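Xylose isomerase-like TIM barrel domain-containing protein (Thermus thermophilus, PDB 3AYV) is a zinc-binding TIM-barrel protein of unproven activity, possibly an AP-endonuclease-like phosphodiesterase, and has been implicated in protection against oxidative stress. Local coordinates at residues Y195-R203 against E223-F234; G158-A166 against P175-E184. All blocks are in the same frame, centred on the assembly; numbering follows the deposited sequence.

Contact 1. Residues Y195-R203 against E223-F234. With ZN (zinc ion), chain G; ZN (zinc ion), chain F.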
loop_
_atom_site.group_PDB
_atom_site.type_symbol
_atom_site.label_atom_id
_atom_site.label_comp_id
_atom_site.label_asym_id
_atom_site.label_seq_id
_atom_site.Cartn_x
_atom_site.Cartn_y
_atom_site.Cartn_z
ATOM N N TYR A 195 -17.419 5.015 3.947
ATOM C CA TYR A 195 -16.810 3.721 3.691
ATOM C C TYR A 195 -15.575 3.878 2.815
ATOM O O TYR A 195 -15.491 4.819 2.017
ATOM C CB TYR A 195 -17.788 2.753 3.002
ATOM C CG TYR A 195 -18.970 2.492 3.876
ATOM C CD1 TYR A 195 -18.881 1.602 4.945
ATOM C CD2 TYR A 195 -20.165 3.178 3.675
ATOM C CE1 TYR A 195 -19.964 1.405 5.809
ATOM C CE2 TYR A 195 -21.260 2.964 4.502
ATOM C CZ TYR A 195 -21.147 2.074 5.569
ATOM O OH TYR A 195 -22.210 1.873 6.415
ATOM N N ASP A 196 -14.665 2.923 2.924
ATOM C CA ASP A 196 -13.522 2.855 2.028
ATOM C C ASP A 196 -13.970 2.330 0.659
ATOM O O ASP A 196 -13.872 1.146 0.368
ATOM C CB ASP A 196 -12.450 1.964 2.635
ATOM C CG ASP A 196 -11.118 2.088 1.924
ATOM O OD1 ASP A 196 -10.807 3.110 1.281
ATOM O OD2 ASP A 196 -10.384 1.121 2.027
ATOM N N ARG A 197 -14.459 3.250 -0.179
ATOM C CA ARG A 197 -15.202 2.900 -1.396
ATOM C C ARG A 197 -14.366 2.416 -2.545
ATOM O O ARG A 197 -14.856 1.621 -3.376
ATOM C CB ARG A 197 -16.044 4.099 -1.865
ATOM C CG ARG A 197 -17.115 4.493 -0.878
ATOM C CD ARG A 197 -18.199 3.431 -0.867
ATOM N NE ARG A 197 -19.376 3.921 -0.181
ATOM C CZ ARG A 197 -20.546 3.281 -0.163
ATOM N NH1 ARG A 197 -20.690 2.119 -0.774
ATOM N NH2 ARG A 197 -21.557 3.821 0.476
ATOM N N HIS A 198 -13.109 2.858 -2.594
ATOM C CA HIS A 198 -12.247 2.554 -3.738
ATOM C C HIS A 198 -12.887 3.034 -5.052
ATOM O O HIS A 198 -12.834 2.341 -6.063
ATOM C CB HIS A 198 -11.864 1.056 -3.785
ATOM C CG HIS A 198 -10.880 0.658 -2.728
ATOM N ND1 HIS A 198 -9.809 -0.172 -2.980
ATOM C CD2 HIS A 198 -10.770 1.030 -1.429
ATOM C CE1 HIS A 198 -9.100 -0.323 -1.876
ATOM N NE2 HIS A 198 -9.669 0.386 -0.917
ATOM N N TRP A 199 -13.496 4.218 -5.005
ATOM C CA TRP A 199 -14.072 4.816 -6.207
ATOM C C TRP A 199 -12.985 5.542 -6.989
ATOM O O TRP A 199 -11.921 5.864 -6.443
ATOM C CB TRP A 199 -15.137 5.832 -5.841
ATOM C CG TRP A 199 -16.442 5.283 -5.291
ATOM C CD1 TRP A 199 -16.948 4.010 -5.429
ATOM C CD2 TRP A 199 -17.427 6.034 -4.576
ATOM N NE1 TRP A 199 -18.188 3.931 -4.814
ATOM C CE2 TRP A 199 -18.499 5.157 -4.285
ATOM C CE3 TRP A 199 -17.502 7.361 -4.135
ATOM C CZ2 TRP A 199 -19.641 5.581 -3.580
ATOM C CZ3 TRP A 199 -18.632 7.778 -3.423
ATOM C CH2 TRP A 199 -19.679 6.889 -3.157
ATOM N N ASN A 200 -13.259 5.805 -8.264
ATOM C CA ASN A 200 -12.409 6.694 -9.070
ATOM C C ASN A 200 -12.217 8.086 -8.484
ATOM O O ASN A 200 -13.104 8.635 -7.824
ATOM C CB ASN A 200 -13.008 6.854 -10.484
ATOM C CG ASN A 200 -12.661 5.698 -11.390
ATOM O OD1 ASN A 200 -13.538 5.045 -11.956
ATOM N ND2 ASN A 200 -11.389 5.437 -11.542
ATOM N N LEU A 201 -11.049 8.667 -8.745
ATOM C CA LEU A 201 -10.780 10.063 -8.379
ATOM C C LEU A 201 -11.884 10.928 -8.977
ATOM O O LEU A 201 -12.335 10.643 -10.081
ATOM C CB LEU A 201 -9.425 10.493 -8.940
ATOM C CG LEU A 201 -8.216 9.671 -8.479
ATOM C CD1 LEU A 201 -6.908 10.267 -9.064
ATOM C CD2 LEU A 201 -8.181 9.626 -6.942
ATOM N N GLY A 202 -12.333 11.930 -8.235
ATOM C CA GLY A 202 -13.384 12.847 -8.704
ATOM C C GLY A 202 -14.787 12.444 -8.254
ATOM O O GLY A 202 -15.720 13.249 -8.348
ATOM N N ARG A 203 -14.938 11.228 -7.731
ATOM C CA ARG A 203 -16.267 10.681 -7.408
ATOM C C ARG A 203 -16.714 10.929 -5.965
ATOM O O ARG A 203 -17.883 10.716 -5.630
ATOM C CB ARG A 203 -16.347 9.186 -7.733
ATOM C CG ARG A 203 -16.302 8.823 -9.232
ATOM C CD ARG A 203 -17.108 7.528 -9.509
ATOM N NE ARG A 203 -18.309 7.529 -8.684
ATOM C CZ ARG A 203 -18.916 6.468 -8.150
ATOM N NH1 ARG A 203 -18.482 5.232 -8.344
ATOM N NH2 ARG A 203 -19.980 6.667 -7.404
ATOM N N GLU A 223 -6.086 2.407 -6.579
ATOM C CA GLU A 223 -6.721 1.377 -5.784
ATOM C C GLU A 223 -8.220 1.528 -5.980
ATOM O O GLU A 223 -8.941 1.991 -5.101
ATOM C CB GLU A 223 -6.322 1.577 -4.343
ATOM C CG GLU A 223 -4.904 1.079 -4.165
ATOM C CD GLU A 223 -4.726 0.431 -2.875
ATOM O OE1 GLU A 223 -4.174 -0.709 -2.823
ATOM O OE2 GLU A 223 -5.152 1.099 -1.909
ATOM N N VAL A 224 -8.654 1.176 -7.184
ATOM C CA VAL A 224 -9.989 1.489 -7.665
ATOM C C VAL A 224 -10.658 0.205 -8.113
ATOM O O VAL A 224 -10.064 -0.597 -8.851
ATOM C CB VAL A 224 -9.920 2.529 -8.828
ATOM C CG1 VAL A 224 -11.262 2.710 -9.512
ATOM C CG2 VAL A 224 -9.444 3.887 -8.299
ATOM N N ARG A 225 -11.900 0.007 -7.678
ATOM C CA ARG A 225 -12.572 -1.250 -7.945
ATOM C C ARG A 225 -13.377 -1.252 -9.231
ATOM O O ARG A 225 -13.746 -2.311 -9.738
ATOM C CB ARG A 225 -13.342 -1.736 -6.711
ATOM C CG ARG A 225 -12.361 -2.326 -5.680
ATOM C CD ARG A 225 -13.030 -3.249 -4.661
ATOM N NE ARG A 225 -13.587 -2.501 -3.537
ATOM C CZ ARG A 225 -12.945 -2.265 -2.389
ATOM N NH1 ARG A 225 -11.711 -2.724 -2.186
ATOM N NH2 ARG A 225 -13.550 -1.567 -1.430
ATOM N N GLU A 226 -13.591 -0.067 -9.793
ATOM C CA GLU A 226 -14.291 0.081 -11.073
ATOM C C GLU A 226 -13.243 0.327 -12.160
ATOM O O GLU A 226 -12.053 0.410 -11.852
ATOM C CB GLU A 226 -15.289 1.244 -10.985
ATOM C CG GLU A 226 -14.782 2.526 -10.252
ATOM C CD GLU A 226 -15.917 3.478 -9.803
ATOM O OE1 GLU A 226 -17.101 3.076 -9.881
ATOM O OE2 GLU A 226 -15.645 4.622 -9.366
ATOM N N ASP A 227 -13.666 0.467 -13.423
ATOM C CA ASP A 227 -12.720 0.819 -14.469
ATOM C C ASP A 227 -11.921 2.064 -14.100
ATOM O O ASP A 227 -12.501 3.093 -13.801
ATOM C CB ASP A 227 -13.404 1.086 -15.807
ATOM C CG ASP A 227 -12.391 1.200 -16.929
ATOM O OD1 ASP A 227 -11.950 0.140 -17.451
ATOM O OD2 ASP A 227 -11.983 2.339 -17.236
ATOM N N PRO A 228 -10.585 1.981 -14.164
ATOM C CA PRO A 228 -9.758 3.091 -13.688
ATOM C C PRO A 228 -9.542 4.237 -14.673
ATOM O O PRO A 228 -8.878 5.218 -14.319
ATOM C CB PRO A 228 -8.422 2.411 -13.367
ATOM C CG PRO A 228 -8.349 1.242 -14.325
ATOM C CD PRO A 228 -9.777 0.849 -14.657
ATOM N N GLU A 229 -10.096 4.161 -15.885
ATOM C CA GLU A 229 -9.816 5.247 -16.838
ATOM C C GLU A 229 -10.134 6.635 -16.298
ATOM O O GLU A 229 -9.334 7.557 -16.484
ATOM C CB GLU A 229 -10.479 5.057 -18.204
ATOM C CG GLU A 229 -9.845 5.986 -19.234
ATOM C CD GLU A 229 -10.498 5.932 -20.575
ATOM O OE1 GLU A 229 -10.834 4.825 -21.033
ATOM O OE2 GLU A 229 -10.662 7.016 -21.177
ATOM N N ALA A 230 -11.281 6.805 -15.647
ATOM C CA ALA A 230 -11.640 8.130 -15.135
ATOM C C ALA A 230 -10.580 8.706 -14.177
ATOM O O ALA A 230 -10.373 9.918 -14.136
ATOM C CB ALA A 230 -13.008 8.108 -14.461
ATOM N N SER A 231 -9.916 7.844 -13.406
ATOM C CA SER A 231 -8.855 8.328 -12.502
ATOM C C SER A 231 -7.604 8.754 -13.266
ATOM O O SER A 231 -6.981 9.761 -12.928
ATOM C CB SER A 231 -8.478 7.281 -11.442
ATOM O OG SER A 231 -9.592 7.012 -10.621
ATOM N N LEU A 232 -7.229 7.979 -14.278
ATOM C CA LEU A 232 -6.094 8.350 -15.119
ATOM C C LEU A 232 -6.323 9.718 -15.796
ATOM O O LEU A 232 -5.418 10.574 -15.837
ATOM C CB LEU A 232 -5.797 7.227 -16.118
ATOM C CG LEU A 232 -4.511 7.347 -16.939
ATOM C CD1 LEU A 232 -3.272 7.743 -16.073
ATOM C CD2 LEU A 232 -4.285 6.039 -17.713
ATOM N N ALA A 233 -7.549 9.926 -16.286
ATOM C CA ALA A 233 -7.970 11.192 -16.888
ATOM C C ALA A 233 -7.962 12.344 -15.887
ATOM O O ALA A 233 -7.597 13.471 -16.238
ATOM C CB ALA A 233 -9.368 11.049 -17.542
ATOM N N PHE A 234 -8.369 12.065 -14.640
ATOM C CA PHE A 234 -8.261 13.037 -13.547
ATOM C C PHE A 234 -6.778 13.434 -13.352
ATOM O O PHE A 234 -6.455 14.630 -13.260
ATOM C CB PHE A 234 -8.853 12.448 -12.236
ATOM C CG PHE A 234 -8.961 13.441 -11.092
ATOM C CD1 PHE A 234 -7.840 13.778 -10.322
ATOM C CD2 PHE A 234 -10.183 14.021 -10.769
ATOM C CE1 PHE A 234 -7.944 14.693 -9.263
ATOM C CE2 PHE A 234 -10.303 14.940 -9.708
ATOM C CZ PHE A 234 -9.180 15.273 -8.956
HETATM ZN ZN ZN G . -8.496 0.807 1.077
HETATM ZN ZN ZN F . -4.383 1.653 0.336
HETATM O O HOH W 1 -8.426 3.003 0.150
HETATM O O HOH W 2 -4.207 -0.824 -0.133
HETATM O O HOH W 3 -6.553 0.604 0.108
HETATM O O HOH W 4 -8.555 -1.241 1.838
#
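The guanidinium of Arg-225 lies flat over one face of the His-198 imidazole, the planes 13° apart and the centres 3.9 Å from each other. A bend at chi3 (-85°) folds the arginine back over the ring. Arg-225 N donates to His-198 O at 3.0 Å, which ties the two backbones together beside the stack. The loop after strand 185-188 here meets the chain leaving strand 219-222, beside the zinc site of the TIM barrel. His-198 NE2 binds a zinc ion at 2.4 Å, which Asp-196 OD2 also binds; His-165 and waters complete that site. Glu-223 OE2 reaches the neighbouring zinc ion, and one water bridges the two metals.

Glu-226 OE2 takes two donors on different lone pairs: Asn-200 N at 2.9 Å on the anti side, with an N-H...O angle of 176°, and Arg-203 NH1 at 3.1 Å on the syn side, part of a salt bridge. Ser-231 OG accepts from Leu-201 N at 2.9 Å, while Leu-201 CB sits over one face of the Phe-234 ring, 4.0 Å from its centroid.

The zinc bond and the flat guanidinium probably limit rotation of the ring, and the arginine's charge may temper the negative potential of nearby Asp-196.

Contact 2. Residues G158-A166 against P175-E184. With ZN (zinc ion), chain F; ZN (zinc ion), chain G.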
loop_
_atom_site.group_PDB
_atom_site.type_symbol
_atom_site.label_atom_id
_atom_site.label_comp_id
_atom_site.label_asym_id
_atom_site.label_seq_id
_atom_site.Cartn_x
_atom_site.Cartn_y
_atom_site.Cartn_z
ATOM N N GLY A 158 9.939 3.049 4.020
ATOM C CA GLY A 158 9.237 4.189 3.448
ATOM C C GLY A 158 7.776 4.196 3.894
ATOM O O GLY A 158 7.331 3.273 4.586
ATOM N N PHE A 159 7.049 5.227 3.455
ATOM C CA PHE A 159 5.649 5.444 3.798
ATOM C C PHE A 159 4.781 5.510 2.529
ATOM O O PHE A 159 5.151 6.160 1.540
ATOM C CB PHE A 159 5.516 6.735 4.615
ATOM C CG PHE A 159 4.080 7.112 4.932
ATOM C CD1 PHE A 159 3.241 6.210 5.594
ATOM C CD2 PHE A 159 3.566 8.358 4.548
ATOM C CE1 PHE A 159 1.894 6.533 5.869
ATOM C CE2 PHE A 159 2.237 8.706 4.845
ATOM C CZ PHE A 159 1.399 7.784 5.502
ATOM N N CYS A 160 3.656 4.794 2.553
ATOM C CA CYS A 160 2.647 4.854 1.506
ATOM C C CYS A 160 1.405 5.521 2.106
ATOM O O CYS A 160 0.844 5.015 3.086
ATOM C CB CYS A 160 2.311 3.432 1.024
ATOM S SG CYS A 160 0.890 3.420 -0.138
ATOM N N PHE A 161 0.970 6.640 1.529
ATOM C CA PHE A 161 -0.189 7.355 2.045
ATOM C C PHE A 161 -1.439 6.954 1.280
ATOM O O PHE A 161 -1.505 7.082 0.049
ATOM C CB PHE A 161 -0.001 8.879 1.939
ATOM C CG PHE A 161 -1.212 9.702 2.376
ATOM C CD1 PHE A 161 -1.897 9.425 3.560
ATOM C CD2 PHE A 161 -1.662 10.766 1.580
ATOM C CE1 PHE A 161 -2.994 10.201 3.938
ATOM C CE2 PHE A 161 -2.731 11.559 1.959
ATOM C CZ PHE A 161 -3.414 11.274 3.144
ATOM N N ASP A 162 -2.438 6.517 2.042
ATOM C CA ASP A 162 -3.759 6.264 1.535
ATOM C C ASP A 162 -4.713 7.256 2.160
ATOM O O ASP A 162 -5.052 7.122 3.335
ATOM C CB ASP A 162 -4.183 4.838 1.890
ATOM C CG ASP A 162 -5.495 4.447 1.219
ATOM O OD1 ASP A 162 -6.513 5.144 1.363
ATOM O OD2 ASP A 162 -5.508 3.443 0.515
ATOM N N ALA A 163 -5.153 8.248 1.388
ATOM C CA ALA A 163 -5.960 9.349 1.944
ATOM C C ALA A 163 -7.344 8.905 2.419
ATOM O O ALA A 163 -7.866 9.445 3.389
ATOM C CB ALA A 163 -6.081 10.519 0.926
ATOM N N ALA A 164 -7.934 7.942 1.723
ATOM C CA ALA A 164 -9.257 7.442 2.116
ATOM C C ALA A 164 -9.199 6.734 3.476
ATOM O O ALA A 164 -10.116 6.876 4.292
ATOM C CB ALA A 164 -9.815 6.519 1.048
ATOM N N HIS A 165 -8.131 5.971 3.724
ATOM C CA HIS A 165 -7.998 5.336 5.025
ATOM C C HIS A 165 -7.927 6.393 6.104
ATOM O O HIS A 165 -8.530 6.222 7.164
ATOM C CB HIS A 165 -6.754 4.444 5.088
ATOM C CG HIS A 165 -6.850 3.218 4.240
ATOM N ND1 HIS A 165 -5.786 2.363 4.058
ATOM C CD2 HIS A 165 -7.875 2.716 3.497
ATOM C CE1 HIS A 165 -6.148 1.381 3.247
ATOM N NE2 HIS A 165 -7.410 1.580 2.892
ATOM N N ALA A 166 -7.187 7.482 5.866
ATOM C CA ALA A 166 -7.149 8.566 6.856
ATOM C C ALA A 166 -8.549 9.170 7.085
ATOM O O ALA A 166 -8.961 9.436 8.219
ATOM C CB ALA A 166 -6.152 9.650 6.426
ATOM N N PRO A 175 -5.477 15.518 4.883
ATOM C CA PRO A 175 -4.288 14.861 4.351
ATOM C C PRO A 175 -2.984 15.473 4.854
ATOM O O PRO A 175 -1.980 14.766 4.912
ATOM C CB PRO A 175 -4.400 15.064 2.833
ATOM C CG PRO A 175 -5.770 15.538 2.579
ATOM C CD PRO A 175 -6.252 16.205 3.833
ATOM N N GLY A 176 -3.007 16.757 5.221
ATOM C CA GLY A 176 -1.795 17.510 5.648
ATOM C C GLY A 176 -0.830 16.795 6.591
ATOM O O GLY A 176 0.341 16.585 6.267
ATOM N N PRO A 177 -1.310 16.422 7.783
ATOM C CA PRO A 177 -0.450 15.757 8.772
ATOM C C PRO A 177 0.187 14.465 8.234
ATOM O O PRO A 177 1.327 14.125 8.612
ATOM C CB PRO A 177 -1.428 15.471 9.923
ATOM C CG PRO A 177 -2.413 16.610 9.835
ATOM C CD PRO A 177 -2.609 16.822 8.354
ATOM N N TRP A 178 -0.540 13.749 7.366
ATOM C CA TRP A 178 -0.035 12.510 6.781
ATOM C C TRP A 178 0.996 12.778 5.704
ATOM O O TRP A 178 2.022 12.092 5.616
ATOM C CB TRP A 178 -1.167 11.646 6.214
ATOM C CG TRP A 178 -2.242 11.328 7.210
ATOM C CD1 TRP A 178 -3.408 12.034 7.394
ATOM C CD2 TRP A 178 -2.290 10.228 8.131
ATOM N NE1 TRP A 178 -4.166 11.458 8.392
ATOM C CE2 TRP A 178 -3.508 10.349 8.864
ATOM C CE3 TRP A 178 -1.429 9.145 8.415
ATOM C CZ2 TRP A 178 -3.887 9.440 9.867
ATOM C CZ3 TRP A 178 -1.798 8.241 9.439
ATOM C CH2 TRP A 178 -3.033 8.396 10.140
ATOM N N LEU A 179 0.715 13.765 4.866
ATOM C CA LEU A 179 1.687 14.211 3.861
ATOM C C LEU A 179 3.028 14.644 4.475
ATOM O O LEU A 179 4.070 14.526 3.832
ATOM C CB LEU A 179 1.079 15.361 3.065
ATOM C CG LEU A 179 -0.078 14.884 2.170
ATOM C CD1 LEU A 179 -0.830 16.067 1.518
ATOM C CD2 LEU A 179 0.422 13.912 1.130
ATOM N N ALA A 180 2.978 15.129 5.715
ATOM C CA ALA A 180 4.193 15.536 6.440
ATOM C C ALA A 180 5.166 14.374 6.692
ATOM O O ALA A 180 6.344 14.593 7.020
ATOM C CB ALA A 180 3.840 16.275 7.740
ATOM N N LEU A 181 4.692 13.138 6.520
ATOM C CA LEU A 181 5.547 11.949 6.678
ATOM C C LEU A 181 6.328 11.661 5.406
ATOM O O LEU A 181 7.077 10.694 5.324
ATOM C CB LEU A 181 4.705 10.719 7.040
ATOM C CG LEU A 181 4.037 10.672 8.416
ATOM C CD1 LEU A 181 3.244 9.362 8.556
ATOM C CD2 LEU A 181 5.065 10.766 9.535
ATOM N N ALA A 182 6.076 12.468 4.379
ATOM C CA ALA A 182 6.833 12.382 3.134
ATOM C C ALA A 182 6.607 11.052 2.384
ATOM O O ALA A 182 7.552 10.326 2.065
ATOM C CB ALA A 182 8.361 12.694 3.388
ATOM N N PRO A 183 5.332 10.736 2.062
ATOM C CA PRO A 183 5.083 9.492 1.324
ATOM C C PRO A 183 5.807 9.441 -0.018
ATOM O O PRO A 183 5.743 10.410 -0.798
ATOM C CB PRO A 183 3.554 9.502 1.094
ATOM C CG PRO A 183 3.146 10.938 1.218
ATOM C CD PRO A 183 4.111 11.551 2.235
ATOM N N GLU A 184 6.460 8.326 -0.297
ATOM C CA GLU A 184 7.076 8.150 -1.589
ATOM C C GLU A 184 6.161 7.403 -2.552
ATOM O O GLU A 184 6.490 7.251 -3.728
ATOM C CB GLU A 184 8.462 7.492 -1.457
ATOM C CG GLU A 184 8.459 6.039 -1.027
ATOM C CD GLU A 184 9.803 5.599 -0.480
ATOM O OE1 GLU A 184 10.388 4.686 -1.081
ATOM O OE2 GLU A 184 10.252 6.150 0.552
HETATM ZN ZN ZN F . -4.383 1.653 0.336
HETATM ZN ZN ZN G . -8.496 0.807 1.077
HETATM O O HOH W 5 8.391 7.381 2.176
HETATM O O HOH W 1 -8.426 3.003 0.150
HETATM O O HOH W 2 -4.207 -0.824 -0.133
HETATM O O HOH W 3 -6.553 0.604 0.108
HETATM O O HOH W 4 -8.555 -1.241 1.838
#
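Leu-181 CD1 stands over the centre of the Phe-159 ring, 3.9 Å from its centroid and 11° off the normal. A second CH-pi contact has Ala-166 CB over one face of the Trp-178 indole, 3.7 Å from the centroid of the five-membered ring. Phe-161 and that same pyrrole ring are nearly parallel, at 14°, but slid apart with centroids 5.3 Å from each other, so their overlap is slight.

In the apolar packing, Phe-161, with CG anti to the backbone N (chi1 176°), places its ring among Pro-175, Trp-178 and Leu-179, its CE1 coming within 3.3 Å of Trp-178 CB. Pro-183 CB touches both phenylalanines, 3.6 Å from Phe-159 CD2 and 3.7 Å from Phe-161 CB.

Among polar links, Glu-184 N donates to Phe-159 O at 3.1 Å, and a water joins Phe-159 N, Ala-182 O and Glu-184 OE2; Glu-184 OE1 is salt-bridged to Arg-132. The strand leads to Asp-162, which N-caps helix 163-169 through His-165 N and binds one zinc ion, while His-165 binds another.

Strand 158-162 runs between strands 132-136 and 185-188; helix 147-153 reaches Phe-159 through Leu-150, and segment 175-184, outside the barrel, leads into strand 185-188.

Along the chain, contact 2 comes first and contact 1 follows it, their centres about 18 Å apart within one eight-stranded parallel barrel. Contact 2 belongs to strand 158-162 and the connection to strand 185-188; contact 1 pairs the loop following 185-188 with the chain leaving strand 219-222 for helix 229-240. They meet at the metal centre: Glu-223 OE2 comes to 3.4 Å from Asp-162 OD2 where both bind one zinc ion, and Asp-196 OD2 to 3.1 Å from His-165 NE2 at a second. A third zinc ion is held by His-55, His-96 and Glu-136. Successive strand ends and loops thus jointly build the cluster, consistent with the trinuclear zinc site of endonuclease IV-like TIM barrels.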